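PDB 5FYP: phosphoinositol-specific phospholipase C, which probably cleaves phosphoinositide lipids in a calcium-dependent reaction, splitting the inositol phosphate headgroup from the diacylglycerol. Local coordinates for residues 26-31 against 45-50; 96-101 against 114-119; 11-16 against 175-180; 5-10 against 292-297. All blocks are in the same frame, centred on the assembly; numbering follows the deposited sequence. Where two conformers were deposited one is given.

Overall arrangement
Contacts 1 and 2 are buried and lie about 8 Å apart, centre to centre. Both use the sheet in which strands 46-52 and 114-120 are neighbours, and both reach the calcium ion. Contact 1 is mainly polar, with carboxylates, an amide and waters around the metal. In contact 2 only aliphatic groups meet, between a helix and that sheet, and Asp119 carries the strand on to the calcium. Contacts 3 and 4, about 13 Å apart between centres, are partly buried and each use a segment from the first 16 residues. They are held mainly by backbone bonds, backed by packing around Trp13, Phe7 and Tyr293. Ser12 and Thr15 of contact 3 pack on strand 295-297 of contact 4.

Contact 1 (26-31 against 45-50); sequences HNCYEK and RTLELD. With CA (calcium ion), chain I.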
loop_
_atom_site.group_PDB
_atom_site.type_symbol
_atom_site.label_atom_id
_atom_site.label_comp_id
_atom_site.label_asym_id
_atom_site.label_seq_id
_atom_site.Cartn_x
_atom_site.Cartn_y
_atom_site.Cartn_z
ATOM N N HIS A 26 0.432 -2.035 11.051
ATOM C CA HIS A 26 -1.005 -1.913 10.973
ATOM C C HIS A 26 -1.389 -0.601 11.675
ATOM O O HIS A 26 -1.194 -0.467 12.889
ATOM C CB HIS A 26 -1.704 -3.108 11.603
ATOM C CG HIS A 26 -3.183 -3.148 11.357
ATOM N ND1 HIS A 26 -3.924 -4.244 11.697
ATOM C CD2 HIS A 26 -4.052 -2.269 10.801
ATOM C CE1 HIS A 26 -5.193 -4.025 11.388
ATOM N NE2 HIS A 26 -5.296 -2.835 10.854
ATOM N N ASN A 27 -1.865 0.380 10.915
ATOM C CA ASN A 27 -2.319 1.646 11.489
ATOM C C ASN A 27 -1.233 2.374 12.275
ATOM O O ASN A 27 -1.510 3.041 13.289
ATOM C CB ASN A 27 -3.562 1.488 12.331
ATOM C CG ASN A 27 -4.802 1.192 11.510
ATOM O OD1 ASN A 27 -4.787 1.149 10.282
ATOM N ND2 ASN A 27 -5.832 0.901 12.193
ATOM N N CYS A 28 0.011 2.336 11.785
ATOM C CA CYS A 28 1.117 2.930 12.545
ATOM C C CYS A 28 1.193 4.436 12.605
ATOM O O CYS A 28 2.098 4.972 13.238
ATOM C CB CYS A 28 2.460 2.388 12.114
ATOM S SG CYS A 28 2.822 2.553 10.370
ATOM N N TYR A 29 0.244 5.104 11.962
ATOM C CA TYR A 29 0.023 6.533 12.179
ATOM C C TYR A 29 -0.586 6.854 13.548
ATOM O O TYR A 29 -0.594 8.014 13.972
ATOM C CB TYR A 29 -0.912 7.075 11.066
ATOM C CG TYR A 29 -2.322 6.577 11.192
ATOM C CD1 TYR A 29 -3.215 7.208 12.049
ATOM C CD2 TYR A 29 -2.749 5.416 10.569
ATOM C CE1 TYR A 29 -4.481 6.691 12.255
ATOM C CE2 TYR A 29 -4.005 4.902 10.780
ATOM C CZ TYR A 29 -4.866 5.550 11.647
ATOM O OH TYR A 29 -6.114 5.029 11.923
ATOM N N GLU A 30 -1.138 5.869 14.225
ATOM C CA GLU A 30 -1.715 6.097 15.541
ATOM C C GLU A 30 -0.617 6.254 16.588
ATOM O O GLU A 30 0.371 5.513 16.620
ATOM C CB GLU A 30 -2.673 4.991 15.960
ATOM C CG GLU A 30 -3.875 4.833 15.068
ATOM C CD GLU A 30 -4.891 3.872 15.637
ATOM O OE1 GLU A 30 -5.350 4.144 16.766
ATOM O OE2 GLU A 30 -5.218 2.874 14.982
ATOM N N LYS A 31 -0.824 7.245 17.461
ATOM C CA LYS A 31 0.157 7.573 18.490
ATOM C C LYS A 31 0.508 6.379 19.357
ATOM O O LYS A 31 1.623 6.255 19.861
ATOM C CB LYS A 31 -0.361 8.754 19.354
ATOM C CG LYS A 31 -0.446 10.077 18.612
ATOM C CD LYS A 31 -1.062 11.161 19.487
ATOM C CE LYS A 31 -1.337 12.423 18.713
ATOM N NZ LYS A 31 -1.813 13.488 19.618
ATOM N N ARG A 45 9.497 -1.164 6.095
ATOM C CA ARG A 45 9.401 -0.417 4.850
ATOM C C ARG A 45 7.980 -0.365 4.297
ATOM O O ARG A 45 7.789 0.127 3.200
ATOM C CB ARG A 45 10.388 -0.922 3.789
ATOM C CG ARG A 45 11.840 -0.733 4.173
ATOM C CD ARG A 45 12.358 0.646 3.850
ATOM N NE ARG A 45 13.704 0.877 4.433
ATOM C CZ ARG A 45 13.910 1.259 5.685
ATOM N NH1 ARG A 45 12.905 1.474 6.517
ATOM N NH2 ARG A 45 15.141 1.447 6.127
ATOM N N THR A 46 7.005 -0.819 5.078
ATOM C CA THR A 46 5.586 -0.781 4.664
ATOM C C THR A 46 4.791 -0.191 5.793
ATOM O O THR A 46 4.769 -0.743 6.909
ATOM C CB THR A 46 5.108 -2.173 4.239
ATOM O OG1 THR A 46 5.870 -2.604 3.101
ATOM C CG2 THR A 46 3.638 -2.137 3.817
ATOM N N LEU A 47 4.116 0.922 5.491
ATOM C CA LEU A 47 3.399 1.767 6.472
ATOM C C LEU A 47 1.957 1.911 6.069
ATOM O O LEU A 47 1.531 1.373 5.048
ATOM C CB LEU A 47 4.056 3.177 6.555
ATOM C CG LEU A 47 5.414 3.281 7.290
ATOM C CD1 LEU A 47 6.572 2.443 6.859
ATOM C CD2 LEU A 47 5.787 4.739 7.353
ATOM N N GLU A 48 1.157 2.586 6.896
ATOM C CA GLU A 48 -0.293 2.689 6.665
ATOM C C GLU A 48 -0.796 4.026 7.185
ATOM O O GLU A 48 -0.406 4.460 8.263
ATOM C CB GLU A 48 -1.054 1.550 7.342
ATOM C CG GLU A 48 -2.557 1.572 7.108
ATOM C CD GLU A 48 -3.272 0.316 7.557
ATOM O OE1 GLU A 48 -2.680 -0.470 8.318
ATOM O OE2 GLU A 48 -4.454 0.137 7.146
ATOM N N LEU A 49 -1.711 4.617 6.422
ATOM C CA LEU A 49 -2.421 5.833 6.770
ATOM C C LEU A 49 -3.900 5.625 6.530
ATOM O O LEU A 49 -4.287 5.270 5.421
ATOM C CB LEU A 49 -1.925 7.027 5.928
ATOM C CG LEU A 49 -0.508 7.465 6.222
ATOM C CD1 LEU A 49 0.098 8.261 5.095
ATOM C CD2 LEU A 49 -0.451 8.239 7.539
ATOM N N ASP A 50 -4.740 5.926 7.537
ATOM C CA ASP A 50 -6.191 5.964 7.350
ATOM C C ASP A 50 -6.586 7.405 7.070
ATOM O O ASP A 50 -6.242 8.303 7.866
ATOM C CB ASP A 50 -6.928 5.501 8.613
ATOM C CG ASP A 50 -6.779 4.015 8.909
ATOM O OD1 ASP A 50 -6.261 3.271 8.077
ATOM O OD2 ASP A 50 -7.200 3.608 10.021
HETATM CA CA CA I . -6.300 0.980 8.412
HETATM O O HOH W 1 -6.870 -1.287 8.971
HETATM O O HOH W 2 -8.200 1.086 9.906
#
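Leu47 meets the loop 26-31 through its CB, which lies 4.1 Å from Cys28 SG. That sulfur is disulfide-bonded to Cys25. Glu48 comes next, and its carboxylate does two jobs. Glu48 OE2 binds the calcium ion at 2.4 Å. Glu48 OE1 accepts a hydrogen bond from Asn27 N at 2.9 Å, with the donor 50° above the carboxylate plane. OE1 also forms a salt bridge with Arg260, which would help fix the rotation of the carboxylate. The His26 ring lies alongside this group, with ring and carboxylate planes only 14° apart, and its NE2 meets water 1 on the metal. The Glu48 carbonyl O sits at the edge of the Tyr29 ring, near its plane, 3.4 Å from Tyr29 CD2. It is buried without a hydrogen-bond partner. Leu49 touches the turn with CD2, 3.7 Å from Tyr29 CB. Asp50 OD1 binds the calcium at 2.3 Å. Asp50 OD2 accepts from Tyr29 OH at 2.6 Å and also from water 2. Tyr29 CG stands between its own N and carbonyl carbon (chi1 70°), which lays the ring edge beside Glu48 O and brings OH to Asp50. A phenylalanine here would probably leave Asp50 OD2 without its phenol donor and the metal-bound carboxylate freer to turn. Asn27 and Asp119 complete the protein ligands, and two waters bring the total to six. The site fits the active-site region of a calcium-dependent phospholipase C of the TIM-barrel clan. Strand 46-52 runs beside the parallel strand 114-120, and Leu49 packs on helix 94-107 behind it.

Contact 2 (96-101 against 114-119); sequences ACLNDV and ITLILD. With CA (calcium ion), chain I.
Val101 and Leu116 meet end to end across a helix-on-strand layer. Helix 94-107 lies in the connection between the parallel neighbours 46-52 and 114-120, a beta-alpha-beta arrangement that suits the TIM-barrel clan of this family. The helix segment runs nearly antiparallel to the strand segment, at 168°, with their axes 11.3 Å apart. Val101 presents both methyls to the strand. Val101 CG2 meets Leu116 CD2 at 3.9 Å. Val101 CG1, anti to the backbone N (chi1 178°), lies 4.0 Å from Ile114 CG2, and these two side chains run past one another, oppositely directed. Cutting Val101 back to an alanine is likely to leave a gap over Ile114 and Leu116, since both methyls that meet them would be gone. One turn earlier, Leu98 slants across Leu116. Leu98 CD2 is 3.9 Å from Leu116 CD1. No hydrogen bond links the segments, so they are joined by aliphatic packing. Phe144 of helix 133-144 also covers Leu98 and Leu116, and Leu98 lies against Leu49 of strand 46-52. At the far end of the strand segment, Asp119 helps bind the calcium ion. CD2 of Leu98 also approaches Leu118, ending 4.3 Å from Leu118 CD2.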
loop_
_atom_site.group_PDB
_atom_site.type_symbol
_atom_site.label_atom_id
_atom_site.label_comp_id
_atom_site.label_asym_id
_atom_site.label_seq_id
_atom_site.Cartn_x
_atom_site.Cartn_y
_atom_site.Cartn_z
ATOM N N ALA A 96 0.852 16.166 5.288
ATOM C CA ALA A 96 1.963 16.202 6.251
ATOM C C ALA A 96 2.563 14.800 6.483
ATOM O O ALA A 96 3.786 14.609 6.524
ATOM C CB ALA A 96 1.507 16.778 7.560
ATOM N N CYS A 97 1.688 13.819 6.642
ATOM C CA CYS A 97 2.126 12.439 6.818
ATOM C C CYS A 97 2.918 11.939 5.604
ATOM O O CYS A 97 3.954 11.290 5.743
ATOM C CB CYS A 97 0.959 11.501 7.099
ATOM S SG CYS A 97 0.074 11.800 8.648
ATOM N N LEU A 98 2.404 12.240 4.423
ATOM C CA LEU A 98 3.110 11.870 3.205
ATOM C C LEU A 98 4.488 12.550 3.132
ATOM O O LEU A 98 5.479 11.925 2.736
ATOM C CB LEU A 98 2.278 12.203 1.973
ATOM C CG LEU A 98 0.945 11.475 1.851
ATOM C CD1 LEU A 98 0.246 11.922 0.580
ATOM C CD2 LEU A 98 1.092 9.971 1.854
ATOM N N ASN A 99 4.553 13.818 3.515
ATOM C CA ASN A 99 5.835 14.521 3.541
ATOM C C ASN A 99 6.834 13.948 4.529
ATOM O O ASN A 99 8.037 13.948 4.246
ATOM C CB ASN A 99 5.632 16.003 3.783
ATOM C CG ASN A 99 5.455 16.757 2.483
ATOM O OD1 ASN A 99 6.248 16.597 1.541
ATOM N ND2 ASN A 99 4.465 17.602 2.435
ATOM N N ASP A 100 6.342 13.385 5.632
ATOM C CA ASP A 100 7.265 12.703 6.551
ATOM C C ASP A 100 7.962 11.535 5.829
ATOM O O ASP A 100 9.163 11.315 5.985
ATOM C CB ASP A 100 6.524 12.160 7.766
ATOM C CG ASP A 100 6.206 13.226 8.789
ATOM O OD1 ASP A 100 6.763 14.334 8.707
ATOM O OD2 ASP A 100 5.385 12.908 9.666
ATOM N N VAL A 101 7.230 10.803 4.997
ATOM C CA VAL A 101 7.807 9.693 4.218
ATOM C C VAL A 101 8.764 10.241 3.164
ATOM O O VAL A 101 9.867 9.730 2.986
ATOM C CB VAL A 101 6.711 8.819 3.596
ATOM C CG1 VAL A 101 7.331 7.710 2.770
ATOM C CG2 VAL A 101 5.832 8.247 4.691
ATOM N N ILE A 114 9.643 1.807 -0.398
ATOM C CA ILE A 114 8.642 2.012 0.656
ATOM C C ILE A 114 7.252 1.805 0.071
ATOM O O ILE A 114 6.959 2.362 -0.975
ATOM C CB ILE A 114 8.745 3.414 1.235
ATOM C CG1 ILE A 114 10.089 3.620 1.920
ATOM C CG2 ILE A 114 7.588 3.715 2.185
ATOM C CD1 ILE A 114 10.431 5.079 2.168
ATOM N N THR A 115 6.442 1.026 0.760
ATOM C CA THR A 115 5.059 0.817 0.366
ATOM C C THR A 115 4.166 1.489 1.407
ATOM O O THR A 115 4.298 1.238 2.607
ATOM C CB THR A 115 4.725 -0.672 0.233
ATOM O OG1 THR A 115 5.576 -1.255 -0.751
ATOM C CG2 THR A 115 3.297 -0.900 -0.216
ATOM N N LEU A 116 3.266 2.348 0.947
ATOM C CA LEU A 116 2.316 3.066 1.816
ATOM C C LEU A 116 0.907 2.615 1.501
ATOM O O LEU A 116 0.406 2.830 0.398
ATOM C CB LEU A 116 2.385 4.562 1.629
ATOM C CG LEU A 116 3.647 5.281 1.861
ATOM C CD1 LEU A 116 3.425 6.791 1.745
ATOM C CD2 LEU A 116 4.229 4.952 3.226
ATOM N N ILE A 117 0.281 2.001 2.492
ATOM C CA ILE A 117 -1.115 1.580 2.392
ATOM C C ILE A 117 -1.977 2.767 2.801
ATOM O O ILE A 117 -1.914 3.256 3.915
ATOM C CB ILE A 117 -1.387 0.384 3.344
ATOM C CG1 ILE A 117 -0.363 -0.776 3.111
ATOM C CG2 ILE A 117 -2.842 -0.075 3.281
ATOM C CD1 ILE A 117 -0.309 -1.349 1.718
ATOM N N LEU A 118 -2.762 3.260 1.843
ATOM C CA LEU A 118 -3.640 4.407 2.013
ATOM C C LEU A 118 -5.056 3.862 2.137
ATOM O O LEU A 118 -5.682 3.504 1.135
ATOM C CB LEU A 118 -3.457 5.382 0.863
ATOM C CG LEU A 118 -2.006 5.834 0.636
ATOM C CD1 LEU A 118 -1.927 6.718 -0.592
ATOM C CD2 LEU A 118 -1.420 6.519 1.839
ATOM N N ASP A 119 -5.522 3.769 3.380
ATOM C CA ASP A 119 -6.786 3.134 3.714
ATOM C C ASP A 119 -7.859 4.232 3.788
ATOM O O ASP A 119 -7.944 5.005 4.733
ATOM C CB ASP A 119 -6.649 2.379 5.024
ATOM C CG ASP A 119 -7.812 1.478 5.359
ATOM O OD1 ASP A 119 -8.696 1.309 4.487
ATOM O OD2 ASP A 119 -7.811 0.927 6.511
HETATM CA CA CA I . -6.300 0.980 8.412
HETATM O O HOH W 1 -6.870 -1.287 8.971
HETATM O O HOH W 2 -8.200 1.086 9.906
#

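Contact 3 (11-16 against 175-180); sequences ASWNTP and PTANDL
Trp13 O accepts a hydrogen bond from Asn178 N at 2.9 Å, in the carbonyl plane and on a lone pair. A second bond, from Ala177 N to Thr15 O, is longer at 3.2 Å, and its donor is tilted 26° from the carbonyl plane. Thr15 O is also approached by Thr176 CA at 3.2 Å, a CA-H...O contact. The Trp13 indole meets Asn178 N at its edge, near the ring plane, and Trp13 CE3 lies 4.0 Å from Ala177 CB. Thr176 CG2 lies 3.6 Å from Asn14 O. CG2 is anti to the carbonyl carbon of Thr176, which places Thr176 OG1 between the backbone N and the carbonyl carbon, where it accepts from Asp179 N at 3.0 Å, forming an ST motif. Thr176 N in turn donates to Asp179 OD2 at 2.9 Å, so the two residues hold each other in shape. The opposite chain is set by a type I turn from Ser12 to Thr15. Pro16 and Thr176 form a single beta bridge. This joins the loops that precede strands 20-25 and 184-189, which belong to different sheets. Farther out, Ser12 OG is bonded to Asp9 O, Asn178 OD1 accepts from Gln2, and Ala177 packs on Ile20 and Phe112.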
loop_
_atom_site.group_PDB
_atom_site.type_symbol
_atom_site.label_atom_id
_atom_site.label_comp_id
_atom_site.label_asym_id
_atom_site.label_seq_id
_atom_site.Cartn_x
_atom_site.Cartn_y
_atom_site.Cartn_z
ATOM N N ALA A 11 19.830 -10.857 0.721
ATOM C CA ALA A 11 19.341 -11.611 -0.446
ATOM C C ALA A 11 18.107 -10.942 -1.076
ATOM O O ALA A 11 17.754 -11.250 -2.216
ATOM C CB ALA A 11 19.023 -13.036 -0.040
ATOM N N SER A 12 17.453 -10.049 -0.340
ATOM C CA SER A 12 16.274 -9.376 -0.848
ATOM C C SER A 12 16.550 -8.506 -2.080
ATOM O O SER A 12 15.688 -8.339 -2.929
ATOM C CB SER A 12 15.675 -8.462 0.237
ATOM O OG SER A 12 15.363 -9.178 1.411
ATOM N N TRP A 13 17.739 -7.926 -2.151
ATOM C CA TRP A 13 18.005 -6.894 -3.137
ATOM C C TRP A 13 17.883 -7.376 -4.572
ATOM O O TRP A 13 17.332 -6.673 -5.414
ATOM C CB TRP A 13 19.364 -6.248 -2.867
ATOM C CG TRP A 13 19.345 -5.423 -1.659
ATOM C CD1 TRP A 13 19.895 -5.729 -0.431
ATOM C CD2 TRP A 13 18.688 -4.179 -1.510
ATOM N NE1 TRP A 13 19.654 -4.721 0.438
ATOM C CE2 TRP A 13 18.894 -3.763 -0.184
ATOM C CE3 TRP A 13 17.972 -3.355 -2.385
ATOM C CZ2 TRP A 13 18.416 -2.541 0.288
ATOM C CZ3 TRP A 13 17.487 -2.187 -1.924
ATOM C CH2 TRP A 13 17.755 -1.753 -0.603
ATOM N N ASN A 14 18.359 -8.588 -4.835
ATOM C CA ASN A 14 18.271 -9.167 -6.172
ATOM C C ASN A 14 17.007 -10.004 -6.383
ATOM O O ASN A 14 16.902 -10.699 -7.385
ATOM C CB ASN A 14 19.537 -9.974 -6.469
ATOM C CG ASN A 14 19.757 -10.178 -7.945
ATOM O OD1 ASN A 14 19.397 -9.341 -8.783
ATOM N ND2 ASN A 14 20.370 -11.301 -8.276
ATOM N N THR A 15 16.023 -9.881 -5.490
ATOM C CA THR A 15 14.787 -10.636 -5.599
ATOM C C THR A 15 13.706 -9.733 -6.180
ATOM O O THR A 15 13.548 -8.605 -5.741
ATOM C CB THR A 15 14.359 -11.138 -4.214
ATOM O OG1 THR A 15 15.424 -11.899 -3.621
ATOM C CG2 THR A 15 13.149 -12.010 -4.243
ATOM N N PRO A 16 12.888 -10.237 -7.132
ATOM C CA PRO A 16 11.711 -9.504 -7.570
ATOM C C PRO A 16 10.852 -9.087 -6.385
ATOM O O PRO A 16 10.715 -9.855 -5.436
ATOM C CB PRO A 16 10.982 -10.531 -8.437
ATOM C CG PRO A 16 12.103 -11.348 -9.013
ATOM C CD PRO A 16 13.024 -11.525 -7.841
ATOM N N PRO A 175 10.005 -5.713 -10.921
ATOM C CA PRO A 175 11.387 -5.288 -10.722
ATOM C C PRO A 175 11.886 -5.714 -9.338
ATOM O O PRO A 175 11.110 -5.893 -8.378
ATOM C CB PRO A 175 11.307 -3.761 -10.841
ATOM C CG PRO A 175 10.049 -3.516 -11.645
ATOM C CD PRO A 175 9.115 -4.575 -11.162
ATOM N N THR A 176 13.197 -5.858 -9.241
ATOM C CA THR A 176 13.804 -6.270 -7.974
ATOM C C THR A 176 13.811 -5.126 -6.983
ATOM O O THR A 176 13.637 -3.948 -7.350
ATOM C CB THR A 176 15.254 -6.775 -8.141
ATOM O OG1 THR A 176 16.025 -5.673 -8.592
ATOM C CG2 THR A 176 15.328 -7.950 -9.124
ATOM N N ALA A 177 14.054 -5.436 -5.718
ATOM C CA ALA A 177 14.246 -4.369 -4.729
ATOM C C ALA A 177 15.375 -3.422 -5.147
ATOM O O ALA A 177 15.239 -2.208 -4.989
ATOM C CB ALA A 177 14.447 -4.923 -3.353
ATOM N N ASN A 178 16.467 -3.960 -5.681
ATOM C CA ASN A 178 17.549 -3.114 -6.207
ATOM C C ASN A 178 17.041 -2.174 -7.308
ATOM O O ASN A 178 17.347 -0.986 -7.320
ATOM C CB ASN A 178 18.686 -3.982 -6.754
ATOM C CG ASN A 178 19.837 -3.162 -7.248
ATOM O OD1 ASN A 178 20.392 -2.418 -6.480
ATOM N ND2 ASN A 178 20.150 -3.252 -8.523
ATOM N N ASP A 179 16.255 -2.712 -8.247
ATOM C CA ASP A 179 15.683 -1.899 -9.308
ATOM C C ASP A 179 14.805 -0.770 -8.729
ATOM O O ASP A 179 14.694 0.305 -9.326
ATOM C CB ASP A 179 14.772 -2.716 -10.229
ATOM C CG ASP A 179 15.478 -3.752 -11.065
ATOM O OD1 ASP A 179 16.666 -3.587 -11.396
ATOM O OD2 ASP A 179 14.773 -4.749 -11.422
ATOM N N LEU A 180 14.162 -1.060 -7.600
ATOM C CA LEU A 180 13.225 -0.148 -6.948
ATOM C C LEU A 180 13.844 0.672 -5.815
ATOM O O LEU A 180 13.136 1.251 -4.997
ATOM C CB LEU A 180 12.013 -0.925 -6.443
ATOM C CG LEU A 180 11.159 -1.614 -7.502
ATOM C CD1 LEU A 180 10.174 -2.538 -6.830
ATOM C CD2 LEU A 180 10.476 -0.613 -8.381
HETATM O O HOH W 3 18.345 -6.540 -9.064
#

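Contact 4 (5-10 against 292-297); sequences PAFIDP and GYRIRP
Phe7 O is gripped by two consecutive backbone donors. Arg294 N lies 2.8 Å from Phe7 O, in its carbonyl plane, and Ile295 N lies 3.2 Å from the same oxygen. Asp9 N then bonds to Ile295 O at 2.9 Å. The Ile295 N and Asp9 N bonds make a single parallel beta bridge between Ile8 and Ile295. It ties the N-terminal loop to strand 295-297, which pairs antiparallel with strand 20-25 at the border of its sheet. Asp9 lies over one face of the Tyr293 ring. Asp9 CB stands 3.7 Å from the centroid of the Tyr293 ring, 11° off the normal, as a CH-pi contact, and its carboxylate is stacked 19° from the ring plane. With CG anti to its N (chi1 -180°), the Asp9 carboxylate lies along the Tyr293 face, and OD1 accepts a hydrogen bond from Ala11 N. At the ring edge, Ala6 O is 3.3 Å from Tyr293 CD1. The Arg294 side chain crosses Phe7 at about a right angle, with Arg294 NH1 3.6 Å from Phe7 CB. Backbone oxygens of Ser43 and Ala286 hold that guanidinium. Ile295 CD1 touches the Phe7 ring edge at CE1, 3.9 Å away, and meets Ile8 CG1 at 4.1 Å.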
loop_
_atom_site.group_PDB
_atom_site.type_symbol
_atom_site.label_atom_id
_atom_site.label_comp_id
_atom_site.label_asym_id
_atom_site.label_seq_id
_atom_site.Cartn_x
_atom_site.Cartn_y
_atom_site.Cartn_z
ATOM N N PRO A 5 20.288 -1.633 6.517
ATOM C CA PRO A 5 19.896 -1.822 7.914
ATOM C C PRO A 5 19.827 -3.319 8.200
ATOM O O PRO A 5 19.512 -4.121 7.338
ATOM C CB PRO A 5 18.506 -1.160 7.987
ATOM C CG PRO A 5 17.994 -1.278 6.611
ATOM C CD PRO A 5 19.175 -1.125 5.703
ATOM N N ALA A 6 20.041 -3.679 9.445
ATOM C CA ALA A 6 20.122 -5.097 9.851
ATOM C C ALA A 6 18.860 -5.891 9.583
ATOM O O ALA A 6 18.931 -7.095 9.365
ATOM C CB ALA A 6 20.512 -5.219 11.319
ATOM N N PHE A 7 17.711 -5.230 9.576
ATOM C CA PHE A 7 16.453 -5.940 9.431
ATOM C C PHE A 7 16.190 -6.444 8.020
ATOM O O PHE A 7 15.233 -7.202 7.817
ATOM C CB PHE A 7 15.252 -5.134 9.994
ATOM C CG PHE A 7 14.818 -3.948 9.188
ATOM C CD1 PHE A 7 13.981 -4.107 8.109
ATOM C CD2 PHE A 7 15.193 -2.654 9.553
ATOM C CE1 PHE A 7 13.526 -3.021 7.399
ATOM C CE2 PHE A 7 14.731 -1.569 8.842
ATOM C CZ PHE A 7 13.882 -1.752 7.766
ATOM N N ILE A 8 16.988 -6.021 7.045
ATOM C CA ILE A 8 16.772 -6.434 5.642
ATOM C C ILE A 8 17.756 -7.554 5.309
ATOM O O ILE A 8 18.963 -7.387 5.360
ATOM C CB ILE A 8 16.955 -5.266 4.662
ATOM C CG1 ILE A 8 15.928 -4.169 4.983
ATOM C CG2 ILE A 8 16.801 -5.770 3.218
ATOM C CD1 ILE A 8 15.955 -2.977 4.076
ATOM N N ASP A 9 17.219 -8.705 4.956
ATOM C CA ASP A 9 18.072 -9.801 4.464
ATOM C C ASP A 9 18.732 -9.329 3.162
ATOM O O ASP A 9 18.026 -8.988 2.241
ATOM C CB ASP A 9 17.195 -11.046 4.281
ATOM C CG ASP A 9 17.935 -12.259 3.782
ATOM O OD1 ASP A 9 19.041 -12.142 3.218
ATOM O OD2 ASP A 9 17.356 -13.346 3.924
ATOM N N PRO A 10 20.096 -9.372 3.080
ATOM C CA PRO A 10 20.756 -8.891 1.873
ATOM C C PRO A 10 20.335 -9.630 0.589
ATOM O O PRO A 10 20.417 -9.065 -0.493
ATOM C CB PRO A 10 22.241 -9.089 2.179
ATOM C CG PRO A 10 22.320 -9.033 3.664
ATOM C CD PRO A 10 21.067 -9.696 4.141
ATOM N N GLY A 292 16.119 -12.778 12.536
ATOM C CA GLY A 292 16.608 -11.405 12.724
ATOM C C GLY A 292 16.174 -10.405 11.674
ATOM O O GLY A 292 16.529 -9.227 11.774
ATOM N N TYR A 293 15.396 -10.868 10.691
ATOM C CA TYR A 293 15.005 -10.041 9.570
ATOM C C TYR A 293 13.504 -9.722 9.595
ATOM O O TYR A 293 12.683 -10.546 10.006
ATOM C CB TYR A 293 15.347 -10.713 8.252
ATOM C CG TYR A 293 16.825 -10.961 8.043
ATOM C CD1 TYR A 293 17.746 -9.910 8.079
ATOM C CD2 TYR A 293 17.285 -12.227 7.758
ATOM C CE1 TYR A 293 19.113 -10.133 7.888
ATOM C CE2 TYR A 293 18.649 -12.465 7.545
ATOM C CZ TYR A 293 19.526 -11.393 7.597
ATOM O OH TYR A 293 20.881 -11.639 7.391
ATOM N N ARG A 294 13.171 -8.526 9.108
ATOM C CA ARG A 294 11.782 -8.129 8.840
ATOM C C ARG A 294 11.459 -8.052 7.362
ATOM O O ARG A 294 10.304 -7.832 7.005
ATOM C CB ARG A 294 11.416 -6.824 9.529
ATOM C CG ARG A 294 11.595 -6.867 11.032
ATOM C CD ARG A 294 10.770 -5.790 11.746
ATOM N NE ARG A 294 11.221 -5.599 13.121
ATOM C CZ ARG A 294 12.288 -4.890 13.478
ATOM N NH1 ARG A 294 12.967 -4.183 12.613
ATOM N NH2 ARG A 294 12.660 -4.882 14.760
ATOM N N ILE A 295 12.466 -8.234 6.494
ATOM C CA ILE A 295 12.293 -8.256 5.041
ATOM C C ILE A 295 13.197 -9.358 4.526
ATOM O O ILE A 295 14.407 -9.361 4.811
ATOM C CB ILE A 295 12.654 -6.916 4.359
ATOM C CG1 ILE A 295 11.746 -5.790 4.871
ATOM C CG2 ILE A 295 12.625 -7.047 2.855
ATOM C CD1 ILE A 295 11.941 -4.470 4.203
ATOM N N ARG A 296 12.642 -10.307 3.787
ATOM C CA ARG A 296 13.449 -11.390 3.229
ATOM C C ARG A 296 12.725 -12.051 2.088
ATOM O O ARG A 296 11.504 -12.021 2.022
ATOM C CB ARG A 296 13.780 -12.434 4.273
ATOM C CG ARG A 296 12.640 -12.848 5.129
ATOM C CD ARG A 296 12.948 -14.147 5.832
ATOM N NE ARG A 296 12.710 -15.262 4.920
ATOM C CZ ARG A 296 12.674 -16.540 5.260
ATOM N NH1 ARG A 296 12.897 -16.937 6.526
ATOM N NH2 ARG A 296 12.393 -17.407 4.294
ATOM N N PRO A 297 13.476 -12.696 1.192
ATOM C CA PRO A 297 12.812 -13.518 0.191
ATOM C C PRO A 297 12.021 -14.658 0.837
ATOM O O PRO A 297 12.398 -15.136 1.908
ATOM C CB PRO A 297 13.997 -14.108 -0.617
ATOM C CG PRO A 297 15.145 -13.229 -0.317
ATOM C CD PRO A 297 14.950 -12.761 1.081
#